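Local coordinates for zinc chaperone AztD (Citrobacter koseri, PDB 6CMK), which acts as a periplasmic zinc chaperone that binds zinc ions on a beta propeller and hands one directly to the solute-binding protein AztC, at residues 142-147 against 162-167; 174-179 against 236-241; 296-301 against 317-322. All blocks are in the same frame, centred on the assembly; numbering follows the deposited sequence.

Contact 1: residues 142-147 against 162-167; sequences DSAQIL and VNVVAP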
loop_
_atom_site.group_PDB
_atom_site.type_symbol
_atom_site.label_atom_id
_atom_site.label_comp_id
_atom_site.label_asym_id
_atom_site.label_seq_id
_atom_site.Cartn_x
_atom_site.Cartn_y
_atom_site.Cartn_z
ATOM N N ASP B 142 10.991 -7.515 32.592
ATOM C CA ASP B 142 12.243 -7.916 31.973
ATOM C C ASP B 142 12.035 -8.506 30.586
ATOM O O ASP B 142 12.980 -9.060 30.021
ATOM C CB ASP B 142 12.981 -8.916 32.862
ATOM C CG ASP B 142 12.263 -10.248 32.972
ATOM O OD1 ASP B 142 11.289 -10.485 32.226
ATOM O OD2 ASP B 142 12.681 -11.070 33.816
ATOM N N SER B 143 10.820 -8.387 30.035
ATOM C CA SER B 143 10.480 -8.885 28.709
ATOM C C SER B 143 9.583 -7.890 27.988
ATOM O O SER B 143 8.821 -7.141 28.612
ATOM C CB SER B 143 9.757 -10.242 28.779
ATOM O OG SER B 143 10.593 -11.243 29.332
ATOM N N ALA B 144 9.683 -7.891 26.663
ATOM C CA ALA B 144 8.713 -7.244 25.792
ATOM C C ALA B 144 7.783 -8.300 25.212
ATOM O O ALA B 144 8.099 -9.487 25.198
ATOM C CB ALA B 144 9.412 -6.477 24.665
ATOM N N GLN B 145 6.619 -7.858 24.733
ATOM C CA GLN B 145 5.596 -8.774 24.242
ATOM C C GLN B 145 5.426 -8.581 22.744
ATOM O O GLN B 145 5.164 -7.469 22.285
ATOM C CB GLN B 145 4.280 -8.561 24.978
ATOM C CG GLN B 145 4.403 -8.893 26.455
ATOM C CD GLN B 145 3.106 -8.740 27.218
ATOM O OE1 GLN B 145 2.015 -8.810 26.652
ATOM N NE2 GLN B 145 3.221 -8.537 28.516
ATOM N N ILE B 146 5.603 -9.658 21.988
ATOM C CA ILE B 146 5.492 -9.629 20.533
ATOM C C ILE B 146 4.272 -10.444 20.126
ATOM O O ILE B 146 4.036 -11.539 20.647
ATOM C CB ILE B 146 6.779 -10.152 19.859
ATOM C CG1 ILE B 146 7.892 -9.097 19.929
ATOM C CG2 ILE B 146 6.553 -10.462 18.385
ATOM C CD1 ILE B 146 8.544 -8.955 21.280
ATOM N N LEU B 147 3.500 -9.911 19.185
ATOM C CA LEU B 147 2.280 -10.560 18.737
ATOM C C LEU B 147 1.981 -10.076 17.327
ATOM O O LEU B 147 2.795 -9.391 16.703
ATOM C CB LEU B 147 1.126 -10.286 19.696
ATOM C CG LEU B 147 0.811 -8.824 19.996
ATOM C CD1 LEU B 147 -0.654 -8.729 20.314
ATOM C CD2 LEU B 147 1.646 -8.292 21.163
ATOM N N VAL B 162 9.923 -11.719 24.917
ATOM C CA VAL B 162 11.324 -11.651 24.528
ATOM C C VAL B 162 12.073 -10.947 25.647
ATOM O O VAL B 162 11.753 -9.807 25.996
ATOM C CB VAL B 162 11.501 -10.920 23.189
ATOM C CG1 VAL B 162 12.988 -10.720 22.877
ATOM C CG2 VAL B 162 10.799 -11.693 22.076
ATOM N N ASN B 163 13.064 -11.625 26.211
ATOM C CA ASN B 163 13.814 -11.058 27.322
ATOM C C ASN B 163 14.639 -9.863 26.859
ATOM O O ASN B 163 15.275 -9.900 25.804
ATOM C CB ASN B 163 14.723 -12.129 27.929
ATOM C CG ASN B 163 15.442 -11.651 29.171
ATOM O OD1 ASN B 163 16.531 -11.091 29.090
ATOM N ND2 ASN B 163 14.836 -11.882 30.332
ATOM N N VAL B 164 14.631 -8.800 27.662
ATOM C CA VAL B 164 15.367 -7.581 27.361
ATOM C C VAL B 164 16.404 -7.277 28.442
ATOM O O VAL B 164 16.865 -6.144 28.562
ATOM C CB VAL B 164 14.405 -6.397 27.135
ATOM C CG1 VAL B 164 13.516 -6.686 25.939
ATOM C CG2 VAL B 164 13.546 -6.143 28.363
ATOM N N VAL B 165 16.752 -8.304 29.235
ATOM C CA VAL B 165 17.900 -8.349 30.140
ATOM C C VAL B 165 17.543 -7.702 31.473
ATOM O O VAL B 165 17.661 -8.332 32.532
ATOM C CB VAL B 165 19.156 -7.702 29.521
ATOM C CG1 VAL B 165 20.281 -7.637 30.554
ATOM C CG2 VAL B 165 19.631 -8.503 28.322
ATOM N N ALA B 166 17.115 -6.442 31.441
ATOM C CA ALA B 166 16.754 -5.758 32.666
ATOM C C ALA B 166 15.662 -4.746 32.359
ATOM O O ALA B 166 15.682 -4.131 31.280
ATOM C CB ALA B 166 17.946 -5.048 33.312
ATOM N N PRO B 167 14.703 -4.559 33.264
ATOM C CA PRO B 167 13.686 -3.525 33.051
ATOM C C PRO B 167 14.317 -2.159 32.829
ATOM O O PRO B 167 15.160 -1.708 33.607
ATOM C CB PRO B 167 12.866 -3.566 34.347
ATOM C CG PRO B 167 13.067 -4.931 34.879
ATOM C CD PRO B 167 14.456 -5.326 34.499
#
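Ala-144 and Val-162 form an antiparallel hydrogen-bonded pair. Ala-144 N donates to Val-162 O at 2.9 Å, and Val-162 N returns a bond to Ala-144 O at the same length. The next pair, Ser-143 and Asn-163, is non-hydrogen-bonded. There Ser-143 CA comes within 3.1 Å of Val-162 O in a CA-H...O contact. A third backbone bond runs from Val-164 N to Asp-142 O at 2.9 Å. Beyond it the Pro-167 ring comes back beside Asp-142.

Ala-144, Ile-146 and Val-162 lie on one face of the sheet. Ile-146 reaches across with CD1, which packs on Val-162 CG2 at 3.6 Å. Val-164 uses both branches. Its CG1 stands anti to the carbonyl carbon (chi1 -62°) and lies beside Ala-144 CB. This leaves CG2 between the backbone N and the carbonyl carbon, 3.4 Å from Asp-142 O.

Asn-163 shapes the exit from the strand. Its CG is anti to the backbone N (chi1 -175°), and OD1 accepts from Val-165 N at 2.8 Å, with the donor above the amide plane. This is an Asx turn.

Further out, Trp-137 of the adjacent strand packs on Ala-144 and Val-164. Val-199 from the following blade meets Val-162. The arrangement is the outer strand pair of a beta-propeller blade, 143-148 with 160-163. The chain leaving it leads to His-169, a ligand of high-affinity zinc site 1.

Contact 2: residues 174-179 against 236-241; sequences PYDNYA and ITQKNA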
loop_
_atom_site.group_PDB
_atom_site.type_symbol
_atom_site.label_atom_id
_atom_site.label_comp_id
_atom_site.label_asym_id
_atom_site.label_seq_id
_atom_site.Cartn_x
_atom_site.Cartn_y
_atom_site.Cartn_z
ATOM N N PRO B 174 9.671 -4.943 15.906
ATOM C CA PRO B 174 9.445 -6.326 15.479
ATOM C C PRO B 174 9.825 -6.575 14.025
ATOM O O PRO B 174 9.474 -5.789 13.134
ATOM C CB PRO B 174 7.945 -6.505 15.714
ATOM C CG PRO B 174 7.370 -5.151 15.411
ATOM C CD PRO B 174 8.429 -4.142 15.835
ATOM N N TYR B 175 10.555 -7.659 13.793
ATOM C CA TYR B 175 10.998 -8.099 12.471
ATOM C C TYR B 175 10.556 -9.542 12.235
ATOM O O TYR B 175 9.934 -10.169 13.089
ATOM C CB TYR B 175 12.517 -7.915 12.335
ATOM C CG TYR B 175 12.826 -6.453 12.174
ATOM C CD1 TYR B 175 12.650 -5.837 10.953
ATOM C CD2 TYR B 175 13.178 -5.667 13.260
ATOM C CE1 TYR B 175 12.866 -4.504 10.787
ATOM C CE2 TYR B 175 13.394 -4.323 13.104
ATOM C CZ TYR B 175 13.232 -3.740 11.860
ATOM O OH TYR B 175 13.420 -2.388 11.680
ATOM N N ASP B 176 10.831 -10.056 11.038
ATOM C CA ASP B 176 10.499 -11.442 10.721
ATOM C C ASP B 176 11.502 -12.345 11.413
ATOM O O ASP B 176 12.684 -12.346 11.059
ATOM C CB ASP B 176 10.524 -11.679 9.220
ATOM C CG ASP B 176 9.520 -10.837 8.485
ATOM O OD1 ASP B 176 8.424 -10.600 9.039
ATOM O OD2 ASP B 176 9.835 -10.421 7.343
ATOM N N ASN B 177 11.033 -13.094 12.406
ATOM C CA ASN B 177 11.827 -14.073 13.146
ATOM C C ASN B 177 12.880 -13.427 14.037
ATOM O O ASN B 177 13.719 -14.153 14.609
ATOM C CB ASN B 177 12.492 -15.063 12.186
ATOM C CG ASN B 177 11.487 -15.741 11.273
ATOM O OD1 ASN B 177 10.496 -16.287 11.739
ATOM N ND2 ASN B 177 11.720 -15.668 9.967
ATOM N N TYR B 178 12.841 -12.101 14.195
ATOM C CA TYR B 178 13.806 -11.337 14.980
ATOM C C TYR B 178 13.115 -10.116 15.574
ATOM O O TYR B 178 12.006 -9.750 15.179
ATOM C CB TYR B 178 14.995 -10.866 14.131
ATOM C CG TYR B 178 15.824 -11.967 13.520
ATOM C CD1 TYR B 178 16.856 -12.560 14.235
ATOM C CD2 TYR B 178 15.581 -12.416 12.232
ATOM C CE1 TYR B 178 17.619 -13.570 13.679
ATOM C CE2 TYR B 178 16.334 -13.420 11.674
ATOM C CZ TYR B 178 17.352 -13.991 12.403
ATOM O OH TYR B 178 18.107 -14.992 11.851
ATOM N N ALA B 179 13.796 -9.480 16.526
ATOM C CA ALA B 179 13.431 -8.154 16.997
ATOM C C ALA B 179 14.709 -7.368 17.227
ATOM O O ALA B 179 15.790 -7.936 17.381
ATOM C CB ALA B 179 12.602 -8.190 18.286
ATOM N N ILE B 236 17.433 0.796 10.628
ATOM C CA ILE B 236 17.218 -0.651 10.593
ATOM C C ILE B 236 16.435 -1.011 9.340
ATOM O O ILE B 236 15.425 -0.376 9.026
ATOM C CB ILE B 236 16.455 -1.144 11.841
ATOM C CG1 ILE B 236 17.063 -0.569 13.134
ATOM C CG2 ILE B 236 16.448 -2.674 11.902
ATOM C CD1 ILE B 236 16.145 -0.711 14.324
ATOM N N THR B 237 16.883 -2.060 8.648
ATOM C CA THR B 237 16.153 -2.650 7.530
ATOM C C THR B 237 16.231 -4.162 7.654
ATOM O O THR B 237 17.149 -4.696 8.278
ATOM C CB THR B 237 16.734 -2.258 6.173
ATOM O OG1 THR B 237 18.116 -2.614 6.142
ATOM C CG2 THR B 237 16.595 -0.767 5.914
ATOM N N GLN B 238 15.265 -4.854 7.043
ATOM C CA GLN B 238 15.321 -6.308 6.956
ATOM C C GLN B 238 14.907 -6.735 5.564
ATOM O O GLN B 238 13.875 -6.290 5.055
ATOM C CB GLN B 238 14.410 -6.999 7.974
ATOM C CG GLN B 238 14.551 -8.529 7.919
ATOM C CD GLN B 238 13.632 -9.252 8.873
ATOM O OE1 GLN B 238 12.494 -8.849 9.093
ATOM N NE2 GLN B 238 14.126 -10.341 9.445
ATOM N N LYS B 239 15.698 -7.616 4.969
ATOM C CA LYS B 239 15.277 -8.262 3.735
ATOM C C LYS B 239 15.007 -9.731 4.035
ATOM O O LYS B 239 14.042 -10.037 4.742
ATOM C CB LYS B 239 16.316 -8.004 2.650
ATOM C CG LYS B 239 16.278 -6.524 2.260
ATOM C CD LYS B 239 17.220 -6.176 1.132
ATOM C CE LYS B 239 17.514 -4.681 1.115
ATOM N NZ LYS B 239 16.300 -3.854 0.852
ATOM N N ASN B 240 15.827 -10.652 3.546
ATOM C CA ASN B 240 15.532 -12.068 3.728
ATOM C C ASN B 240 16.532 -12.733 4.666
ATOM O O ASN B 240 16.817 -13.925 4.547
ATOM C CB ASN B 240 15.465 -12.759 2.372
ATOM C CG ASN B 240 14.179 -12.420 1.636
ATOM O OD1 ASN B 240 13.089 -12.547 2.198
ATOM N ND2 ASN B 240 14.299 -11.948 0.409
ATOM N N ALA B 241 17.032 -11.963 5.624
ATOM C CA ALA B 241 17.969 -12.436 6.627
ATOM C C ALA B 241 17.649 -11.704 7.926
ATOM O O ALA B 241 16.559 -11.150 8.111
ATOM C CB ALA B 241 19.415 -12.217 6.159
HETATM O O HOH W 1 12.639 -1.572 9.195
HETATM O O HOH W 2 12.083 -11.416 6.218
#
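The nearest CA atoms of the two segments, those of Tyr-175 and Gln-238, are 7.2 Å apart. Neither segment pairs with the other as a strand. Each holds the end of a strand and a loop, and segment 174-179 is closed on itself by Tyr-175 N bonding to Tyr-178 O at 2.9 Å.

Gln-238 bridges the gap. Its CG is anti to the backbone N (chi1 -177°) and the chain runs on extended, which carries the amide to the other loop. OE1 accepts from Asp-176 N at 2.8 Å, on a lone pair in the amide plane. NE2 donates to Asp-176 O at 3.0 Å, again in plane. The amide thus pairs with both backbone polar groups of one residue. The second N-H of NE2 goes to Ala-241 O at 2.9 Å, within its own segment. Three bonds therefore fix the rotation of this buried amide.

The two loops belong to successive blades of the beta propeller, 172-211 and 218-249, so the glutamine ties neighbouring blades together.

Tyr-175 packs beside it. Its ring stands 85° from the Gln-238 amide and has OE1 near its edge. At the far end of the ring, Ile-236 CG2 lies tight against Tyr-175 OH at 3.0 Å. A water joins Tyr-175 OH, 2.7 Å away, to Ile-236 O. Pro-243 also packs on Tyr-175, Tyr-178 and Gln-238. The Asp-176 carboxylate forms a salt bridge with Lys-133, and Pro-255 of the second subunit packs against Asp-176.

Contact 3: residues 296-301 against 317-322; sequences LPTRRV and TEDGKL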
loop_
_atom_site.group_PDB
_atom_site.type_symbol
_atom_site.label_atom_id
_atom_site.label_comp_id
_atom_site.label_asym_id
_atom_site.label_seq_id
_atom_site.Cartn_x
_atom_site.Cartn_y
_atom_site.Cartn_z
ATOM N N LEU B 296 12.325 26.697 15.100
ATOM C CA LEU B 296 10.958 27.097 15.363
ATOM C C LEU B 296 10.940 28.412 16.132
ATOM O O LEU B 296 11.843 28.682 16.931
ATOM C CB LEU B 296 10.232 26.033 16.176
ATOM C CG LEU B 296 10.322 24.616 15.629
ATOM C CD1 LEU B 296 9.769 23.636 16.645
ATOM C CD2 LEU B 296 9.581 24.518 14.307
ATOM N N PRO B 297 9.920 29.243 15.918
ATOM C CA PRO B 297 9.859 30.507 16.667
ATOM C C PRO B 297 9.649 30.313 18.157
ATOM O O PRO B 297 10.177 31.107 18.941
ATOM C CB PRO B 297 8.692 31.263 16.013
ATOM C CG PRO B 297 7.935 30.260 15.233
ATOM C CD PRO B 297 8.860 29.134 14.898
ATOM N N THR B 298 8.892 29.300 18.573
ATOM C CA THR B 298 8.735 28.959 19.980
ATOM C C THR B 298 8.888 27.450 20.122
ATOM O O THR B 298 9.174 26.740 19.152
ATOM C CB THR B 298 7.382 29.423 20.540
ATOM O OG1 THR B 298 6.316 28.838 19.781
ATOM C CG2 THR B 298 7.261 30.938 20.482
ATOM N N ARG B 299 8.685 26.951 21.334
ATOM C CA ARG B 299 8.989 25.553 21.625
ATOM C C ARG B 299 7.939 24.605 21.057
ATOM O O ARG B 299 6.746 24.918 20.977
ATOM C CB ARG B 299 9.120 25.354 23.134
ATOM C CG ARG B 299 10.457 25.829 23.653
ATOM C CD ARG B 299 10.479 25.929 25.160
ATOM N NE ARG B 299 9.629 27.009 25.637
ATOM C CZ ARG B 299 9.422 27.280 26.921
ATOM N NH1 ARG B 299 10.005 26.540 27.855
ATOM N NH2 ARG B 299 8.631 28.289 27.268
ATOM N N ARG B 300 8.411 23.427 20.671
ATOM C CA ARG B 300 7.571 22.410 20.051
ATOM C C ARG B 300 6.675 21.724 21.079
ATOM O O ARG B 300 7.134 21.315 22.153
ATOM C CB ARG B 300 8.465 21.387 19.358
ATOM C CG ARG B 300 7.741 20.278 18.648
ATOM C CD ARG B 300 8.741 19.306 18.054
ATOM N NE ARG B 300 9.328 18.559 19.148
ATOM C CZ ARG B 300 8.748 17.516 19.727
ATOM N NH1 ARG B 300 7.587 17.056 19.269
ATOM N NH2 ARG B 300 9.337 16.927 20.754
ATOM N N VAL B 301 5.391 21.605 20.747
ATOM C CA VAL B 301 4.429 20.844 21.536
ATOM C C VAL B 301 4.217 19.445 20.964
ATOM O O VAL B 301 4.158 18.465 21.709
ATOM C CB VAL B 301 3.088 21.611 21.613
ATOM C CG1 VAL B 301 1.997 20.751 22.269
ATOM C CG2 VAL B 301 3.258 22.935 22.371
ATOM N N THR B 317 3.275 24.485 18.071
ATOM C CA THR B 317 4.203 25.166 18.963
ATOM C C THR B 317 3.440 25.797 20.123
ATOM O O THR B 317 2.220 25.974 20.073
ATOM C CB THR B 317 5.028 26.230 18.207
ATOM O OG1 THR B 317 4.184 26.984 17.322
ATOM C CG2 THR B 317 6.147 25.577 17.396
ATOM N N GLU B 318 4.187 26.122 21.181
ATOM C CA GLU B 318 3.587 26.547 22.441
ATOM C C GLU B 318 2.823 27.858 22.307
ATOM O O GLU B 318 1.960 28.140 23.143
ATOM C CB GLU B 318 4.671 26.673 23.510
ATOM C CG GLU B 318 5.690 27.759 23.212
ATOM C CD GLU B 318 6.769 27.859 24.266
ATOM O OE1 GLU B 318 7.913 28.226 23.912
ATOM O OE2 GLU B 318 6.475 27.571 25.447
ATOM N N ASP B 319 3.098 28.640 21.264
ATOM C CA ASP B 319 2.394 29.894 21.034
ATOM C C ASP B 319 0.950 29.695 20.596
ATOM O O ASP B 319 0.223 30.687 20.460
ATOM C CB ASP B 319 3.136 30.736 19.986
ATOM C CG ASP B 319 3.459 29.966 18.725
ATOM O OD1 ASP B 319 2.852 28.903 18.510
ATOM O OD2 ASP B 319 4.326 30.426 17.948
ATOM N N GLY B 320 0.512 28.458 20.385
ATOM C CA GLY B 320 -0.829 28.192 19.908
ATOM C C GLY B 320 -0.945 28.028 18.412
ATOM O O GLY B 320 -2.065 27.915 17.903
ATOM N N LYS B 321 0.166 28.009 17.694
ATOM C CA LYS B 321 0.142 27.990 16.241
ATOM C C LYS B 321 0.427 26.597 15.696
ATOM O O LYS B 321 1.228 25.830 16.241
ATOM C CB LYS B 321 1.161 28.964 15.650
ATOM C CG LYS B 321 0.882 30.440 15.906
ATOM C CD LYS B 321 1.797 31.267 15.013
ATOM C CE LYS B 321 1.723 32.756 15.282
ATOM N NZ LYS B 321 2.462 33.485 14.209
ATOM N N LEU B 322 -0.240 26.286 14.596
ATOM C CA LEU B 322 0.075 25.115 13.796
ATOM C C LEU B 322 0.971 25.565 12.652
ATOM O O LEU B 322 0.681 26.574 12.003
ATOM C CB LEU B 322 -1.208 24.474 13.266
ATOM C CG LEU B 322 -1.010 23.178 12.468
ATOM C CD1 LEU B 322 -0.451 22.076 13.342
ATOM C CD2 LEU B 322 -2.312 22.747 11.833
#
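Glu-318 and Arg-299 meet through two bends. In Glu-318, CG stands between the backbone N and the carbonyl carbon (chi1 65°), and the rest of the chain extends toward Arg-299. Arg-299 turns at chi3 (-69°), which swings its guanidinium back to the carboxylate. Arg-299 NE donates to Glu-318 OE1 at 2.7 Å in a salt bridge, approaching on the syn side. The backbone Arg-299 N donates to the same OE1 at 3.0 Å. Both donors come from the same face of the carboxylate, and the guanidinium and carboxylate planes are 67° apart. Glu-318 OE2 also accepts from Met-344 N, outside the two segments. A backbone bond from Glu-318 N to Arg-299 O, 2.8 Å, joins the two segments.

Residues 317-320 form a type I beta turn, the hairpin turn between strands 312-317 and 321-326 of a propeller blade. The other segment leads in from the preceding blade and starts the first strand of this one. Asp-319 braces the turn. Its OD1 takes Thr-317 OG1 at 2.6 Å and Lys-321 N at 2.9 Å from opposite faces, and the second bond makes an Asx turn.

Thr-298 wedges against the turn, with OG1 3.3 Å from Thr-317 CB. Its own CB touches Glu-318 CG at 3.6 Å. Val-301 CG2 packs on the backbone, 3.5 Å from Glu-318 N.

How the contacts relate
The three contacts follow one another along the chain; none nests in or crosses another. Contact 1 comes first and closes a short loop, with helix 149-153, inside blade 124-163. Contact 2 closes a longer loop of 56 residues. It takes in most of blade 172-211 and the first three strands of blade 218-249, and joins these neighbours. Contact 3 closes a loop around hairpin 300-305 and 312-317, and ties the entry into blade 300-337 to the turn between its second and third strands. The centres of contacts 1 and 2 are about 17 Å apart. Contact 3 lies across the chain's centre from both, at about 36 and 37 Å between centres.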